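Local coordinates for amino acid adenylation domain-containing protein (Bacillus stratosphericus LAMA 585, PDB 6ULY) that probably activates an alpha-keto acid as its acyl adenylate, serving as the adenylation domain of a nonribosomal depsipeptide synthetase module, at residues Leu197-Gly202 and Lys385-Ile390; Ala205-Thr210 and Phe342-Glu347. All blocks are in the same frame, centred on the assembly; numbering follows the deposited sequence.

Interaction 1 of 2, residues Leu197-Gly202 and Lys385-Ile390; sequences LANVKG and KPIPGI
Asn199 ND2 is gripped by two backbone carbonyls, Ala339 O through a hydrogen bond and Ile336 O through a weak one, and across the contact it lies 4.3 Å from Ile387 CD1, a loose van der Waals approach. OD1 has a weak hydrogen bond with Ser338 OG. With CG anti to the backbone N (chi1 -176°), the amide reaches off helix 193-207 to meet these partners. The Asn199 side chain is about 7 Å from the bound keto acyl adenylate.

The rest is van der Waals packing of Ile387 and Pro388 on the helix backbone. Gly202 CA comes within 5.0 Å of Pro388 CA. Ile387 CD1 sits where a CB on Gly202 would point, 4.0 Å from Gly202 CA, so this close approach relies on glycine having no side chain. CD1 also lies alongside the helix backbone, 4.1 Å from Asn199 O. The chi1 of Ile387 (60°) sets CG1 between the backbone N and the carbonyl carbon. From there the chain extends straight to CD1. Gly202 O faces carbon on the other segment, with Ile387 CB at 3.8 Å and Pro388 CD at 3.6 Å. No hydrogen bond crosses between the segments.

Ile387 to Ile390 form a type II beta turn, closed by Ile390 N to Ile387 O at 3.2 Å. Gly389 takes the positive phi that this turn needs. Backbone bonds to Gly6 and Gly7 tie the turn to the N-terminal strand region.

A backbone bond from Ile387 to Val340 of strand 338-342 continues the pairing of edge strand 385-386 into the start of the turn. On the helix, Leu197 packs on helix 18-26 and Val200 on helix 224-237. Helix 193-207 thus packs on those two helices, and through Asn199 on Val340 of strand 338-342.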
loop_
_atom_site.group_PDB
_atom_site.type_symbol
_atom_site.label_atom_id
_atom_site.label_comp_id
_atom_site.label_asym_id
_atom_site.label_seq_id
_atom_site.Cartn_x
_atom_site.Cartn_y
_atom_site.Cartn_z
ATOM N N LEU A 197 -29.317 -0.183 0.055
ATOM C CA LEU A 197 -30.622 -0.815 0.212
ATOM C C LEU A 197 -30.660 -2.198 -0.415
ATOM O O LEU A 197 -31.388 -3.077 0.064
ATOM C CB LEU A 197 -31.711 0.062 -0.397
ATOM C CG LEU A 197 -32.119 1.277 0.435
ATOM C CD1 LEU A 197 -33.072 2.153 -0.360
ATOM C CD2 LEU A 197 -32.752 0.841 1.740
ATOM N N ALA A 198 -29.894 -2.412 -1.486
ATOM C CA ALA A 198 -29.835 -3.735 -2.095
ATOM C C ALA A 198 -29.238 -4.749 -1.131
ATOM O O ALA A 198 -29.705 -5.892 -1.048
ATOM C CB ALA A 198 -29.020 -3.683 -3.388
ATOM N N ASN A 199 -28.193 -4.354 -0.401
ATOM C CA ASN A 199 -27.647 -5.232 0.626
ATOM C C ASN A 199 -28.638 -5.418 1.767
ATOM O O ASN A 199 -28.826 -6.535 2.262
ATOM C CB ASN A 199 -26.331 -4.665 1.155
ATOM C CG ASN A 199 -25.673 -5.579 2.164
ATOM O OD1 ASN A 199 -26.139 -5.713 3.295
ATOM N ND2 ASN A 199 -24.587 -6.217 1.759
ATOM N N VAL A 200 -29.287 -4.334 2.193
ATOM C CA VAL A 200 -30.276 -4.437 3.260
ATOM C C VAL A 200 -31.375 -5.414 2.863
ATOM O O VAL A 200 -31.723 -6.328 3.620
ATOM C CB VAL A 200 -30.848 -3.048 3.590
ATOM C CG1 VAL A 200 -32.164 -3.179 4.329
ATOM C CG2 VAL A 200 -29.848 -2.241 4.410
ATOM N N LYS A 201 -31.931 -5.242 1.660
ATOM C CA LYS A 201 -33.033 -6.097 1.230
ATOM C C LYS A 201 -32.574 -7.534 1.046
ATOM O O LYS A 201 -33.289 -8.471 1.413
ATOM C CB LYS A 201 -33.644 -5.543 -0.055
ATOM C CG LYS A 201 -34.292 -4.183 0.142
ATOM C CD LYS A 201 -34.745 -3.559 -1.167
ATOM C CE LYS A 201 -35.448 -2.235 -0.912
ATOM N NZ LYS A 201 -35.841 -1.546 -2.165
ATOM N N GLY A 202 -31.384 -7.734 0.482
ATOM C CA GLY A 202 -30.844 -9.080 0.404
ATOM C C GLY A 202 -30.614 -9.684 1.775
ATOM O O GLY A 202 -30.925 -10.854 2.011
ATOM N N LYS A 385 -24.306 -19.385 1.557
ATOM C CA LYS A 385 -24.684 -19.014 0.208
ATOM C C LYS A 385 -24.792 -17.499 0.077
ATOM O O LYS A 385 -25.055 -16.798 1.060
ATOM C CB LYS A 385 -26.022 -19.643 -0.168
ATOM C CG LYS A 385 -25.996 -21.154 -0.257
ATOM C CD LYS A 385 -27.174 -21.685 -1.057
ATOM C CE LYS A 385 -27.091 -23.197 -1.223
ATOM N NZ LYS A 385 -27.094 -23.904 0.091
ATOM N N PRO A 386 -24.610 -16.972 -1.133
ATOM C CA PRO A 386 -24.800 -15.534 -1.335
ATOM C C PRO A 386 -26.230 -15.128 -1.027
ATOM O O PRO A 386 -27.172 -15.899 -1.214
ATOM C CB PRO A 386 -24.474 -15.331 -2.820
ATOM C CG PRO A 386 -23.773 -16.568 -3.254
ATOM C CD PRO A 386 -24.263 -17.667 -2.384
ATOM N N ILE A 387 -26.390 -13.895 -0.562
ATOM C CA ILE A 387 -27.723 -13.341 -0.347
ATOM C C ILE A 387 -28.356 -13.119 -1.716
ATOM O O ILE A 387 -27.641 -13.091 -2.728
ATOM C CB ILE A 387 -27.676 -12.040 0.468
ATOM C CG1 ILE A 387 -26.837 -10.975 -0.247
ATOM C CG2 ILE A 387 -27.128 -12.312 1.868
ATOM C CD1 ILE A 387 -26.860 -9.617 0.457
ATOM N N PRO A 388 -29.677 -12.975 -1.803
ATOM C CA PRO A 388 -30.297 -12.667 -3.095
ATOM C C PRO A 388 -29.634 -11.469 -3.757
ATOM O O PRO A 388 -29.287 -10.485 -3.102
ATOM C CB PRO A 388 -31.754 -12.375 -2.726
ATOM C CG PRO A 388 -31.990 -13.164 -1.491
ATOM C CD PRO A 388 -30.680 -13.190 -0.744
ATOM N N GLY A 389 -29.452 -11.571 -5.075
ATOM C CA GLY A 389 -28.886 -10.514 -5.874
ATOM C C GLY A 389 -27.391 -10.609 -6.089
ATOM O O GLY A 389 -26.871 -9.972 -7.013
ATOM N N ILE A 390 -26.688 -11.392 -5.276
ATOM C CA ILE A 390 -25.233 -11.466 -5.313
ATOM C C ILE A 390 -24.815 -12.720 -6.064
ATOM O O ILE A 390 -25.402 -13.795 -5.886
ATOM C CB ILE A 390 -24.642 -11.461 -3.889
ATOM C CG1 ILE A 390 -24.948 -10.139 -3.170
ATOM C CG2 ILE A 390 -23.147 -11.727 -3.940
ATOM C CD1 ILE A 390 -24.116 -8.973 -3.627
#

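Interaction 2 of 2, residues Ala205-Thr210 and Phe342-Glu347; sequences AANQFT and FSFAIE
The C-terminal end of helix 193-207 meets the exit of strand 338-342 through Ala206 and Asn207 on one side and Phe342 and Phe344 on the other. Asn207 gives the largest share of the helix side. Its ND2 sits 3.4 Å above the plane of the Phe342 ring, over the centre. The amide stands almost upright on that ring, with the planes 86° apart. Asn207 OD1 lies near the plane of the Phe344 ring, at its edge, 3.6 Å from CE1. Phe344 also brings its CZ to 3.3 Å from Ala206 O in an oblique approach. The methyl of Ala206 adds a looser apolar touch on CZ.

Two hydrogen bonds fix the rotation of the Asn207 amide. ND2 bonds to Thr203 O in the preceding helical turn, and OD1 to Arg328 NH1 of the neighbouring strand. Phe342, about 6 Å from the bound adenylate, is thus covered on one face by a held amide.

The N-H of ND2 that is cis to OD1 points almost straight at the centre of the Phe342 ring face. OD1 lies beside the C-H of Phe344 CE1. The bond to Arg328 may make the N-H over Phe342 a little more positive.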
loop_
_atom_site.group_PDB
_atom_site.type_symbol
_atom_site.label_atom_id
_atom_site.label_comp_id
_atom_site.label_asym_id
_atom_site.label_seq_id
_atom_site.Cartn_x
_atom_site.Cartn_y
_atom_site.Cartn_z
ATOM N N ALA A 205 -33.934 -10.694 3.455
ATOM C CA ALA A 205 -34.551 -11.881 2.871
ATOM C C ALA A 205 -33.812 -13.154 3.268
ATOM O O ALA A 205 -34.443 -14.182 3.541
ATOM C CB ALA A 205 -34.598 -11.756 1.348
ATOM N N ALA A 206 -32.478 -13.112 3.288
ATOM C CA ALA A 206 -31.714 -14.312 3.619
ATOM C C ALA A 206 -31.883 -14.692 5.085
ATOM O O ALA A 206 -31.967 -15.881 5.418
ATOM C CB ALA A 206 -30.236 -14.100 3.287
ATOM N N ASN A 207 -31.937 -13.705 5.974
ATOM C CA ASN A 207 -32.067 -13.959 7.402
ATOM C C ASN A 207 -33.510 -13.971 7.884
ATOM O O ASN A 207 -33.756 -14.347 9.035
ATOM C CB ASN A 207 -31.292 -12.906 8.197
ATOM C CG ASN A 207 -29.802 -13.037 8.029
ATOM O OD1 ASN A 207 -29.169 -13.883 8.660
ATOM N ND2 ASN A 207 -29.225 -12.195 7.176
ATOM N N GLN A 208 -34.463 -13.567 7.044
ATOM C CA GLN A 208 -35.868 -13.477 7.441
ATOM C C GLN A 208 -36.039 -12.500 8.600
ATOM O O GLN A 208 -36.846 -12.715 9.507
ATOM C CB GLN A 208 -36.431 -14.855 7.794
ATOM C CG GLN A 208 -36.409 -15.837 6.627
ATOM C CD GLN A 208 -36.934 -17.212 7.000
ATOM O OE1 GLN A 208 -38.083 -17.358 7.419
ATOM N NE2 GLN A 208 -36.092 -18.229 6.847
ATOM N N PHE A 209 -35.263 -11.421 8.577
ATOM C CA PHE A 209 -35.435 -10.364 9.561
ATOM C C PHE A 209 -36.837 -9.777 9.453
ATOM O O PHE A 209 -37.436 -9.733 8.375
ATOM C CB PHE A 209 -34.388 -9.269 9.361
ATOM C CG PHE A 209 -32.982 -9.694 9.706
ATOM C CD1 PHE A 209 -32.742 -10.644 10.686
ATOM C CD2 PHE A 209 -31.899 -9.135 9.045
ATOM C CE1 PHE A 209 -31.452 -11.025 10.999
ATOM C CE2 PHE A 209 -30.610 -9.515 9.352
ATOM C CZ PHE A 209 -30.387 -10.460 10.330
ATOM N N THR A 210 -37.362 -9.324 10.591
ATOM C CA THR A 210 -38.725 -8.827 10.672
ATOM C C THR A 210 -38.789 -7.652 11.636
ATOM O O THR A 210 -37.845 -7.374 12.382
ATOM C CB THR A 210 -39.692 -9.922 11.132
ATOM O OG1 THR A 210 -39.249 -10.443 12.390
ATOM C CG2 THR A 210 -39.756 -11.051 10.114
ATOM N N PHE A 342 -24.242 -15.589 4.312
ATOM C CA PHE A 342 -24.613 -15.976 5.669
ATOM C C PHE A 342 -24.715 -17.492 5.738
ATOM O O PHE A 342 -25.331 -18.112 4.865
ATOM C CB PHE A 342 -25.949 -15.352 6.090
ATOM C CG PHE A 342 -25.899 -13.866 6.292
ATOM C CD1 PHE A 342 -25.537 -13.332 7.517
ATOM C CD2 PHE A 342 -26.238 -13.001 5.264
ATOM C CE1 PHE A 342 -25.502 -11.965 7.708
ATOM C CE2 PHE A 342 -26.205 -11.633 5.449
ATOM C CZ PHE A 342 -25.837 -11.114 6.673
ATOM N N SER A 343 -24.120 -18.082 6.772
ATOM C CA SER A 343 -24.170 -19.521 6.999
ATOM C C SER A 343 -25.156 -19.828 8.118
ATOM O O SER A 343 -25.062 -19.256 9.209
ATOM C CB SER A 343 -22.785 -20.063 7.358
ATOM O OG SER A 343 -22.858 -21.417 7.773
ATOM N N PHE A 344 -26.101 -20.731 7.845
ATOM C CA PHE A 344 -27.129 -21.117 8.806
ATOM C C PHE A 344 -26.953 -22.558 9.274
ATOM O O PHE A 344 -27.930 -23.226 9.621
ATOM C CB PHE A 344 -28.525 -20.945 8.210
ATOM C CG PHE A 344 -28.724 -19.648 7.490
ATOM C CD1 PHE A 344 -29.145 -18.522 8.169
ATOM C CD2 PHE A 344 -28.491 -19.559 6.127
ATOM C CE1 PHE A 344 -29.332 -17.325 7.503
ATOM C CE2 PHE A 344 -28.674 -18.368 5.458
ATOM C CZ PHE A 344 -29.097 -17.250 6.147
ATOM N N ALA A 345 -25.714 -23.046 9.296
ATOM C CA ALA A 345 -25.437 -24.458 9.512
ATOM C C ALA A 345 -24.627 -24.749 10.765
ATOM O O ALA A 345 -24.379 -25.924 11.059
ATOM C CB ALA A 345 -24.693 -25.037 8.298
ATOM N N ILE A 346 -24.191 -23.728 11.501
ATOM C CA ILE A 346 -23.418 -23.963 12.716
ATOM C C ILE A 346 -24.341 -24.498 13.803
ATOM O O ILE A 346 -25.417 -23.940 14.057
ATOM C CB ILE A 346 -22.712 -22.674 13.163
ATOM C CG1 ILE A 346 -21.652 -22.256 12.134
ATOM C CG2 ILE A 346 -22.094 -22.852 14.550
ATOM C CD1 ILE A 346 -20.494 -23.236 11.985
ATOM N N GLU A 347 -23.922 -25.585 14.451
ATOM C CA GLU A 347 -24.731 -26.256 15.461
ATOM C C GLU A 347 -23.852 -26.677 16.626
ATOM O O GLU A 347 -22.804 -27.298 16.422
ATOM C CB GLU A 347 -25.434 -27.483 14.871
ATOM C CG GLU A 347 -26.474 -27.152 13.818
ATOM C CD GLU A 347 -26.924 -28.373 13.043
ATOM O OE1 GLU A 347 -26.265 -29.430 13.162
ATOM O OE2 GLU A 347 -27.934 -28.277 12.315
#

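Helix 193-207 is the first partner of both contacts. Near its middle, residues 197-202 meet 385-390 and close the longer loop, with 182 residues between the segments. The helix end and the residues after it, 205-210, meet 342-347 and close a loop of 131 residues nested inside the first. The chain reaches strand 338-342 before edge strand 385-386, so the two contacts join one helix to the segments that leave two adjacent strands of the same mixed sheet. They also touch each other: Ile387 CG2 of interaction 1 packs 3.6 Å from Phe342 CD2 and 3.9 Å from Ala206 CB, both of interaction 2. Both come near the bound adenylate, through Asn199 and Phe342.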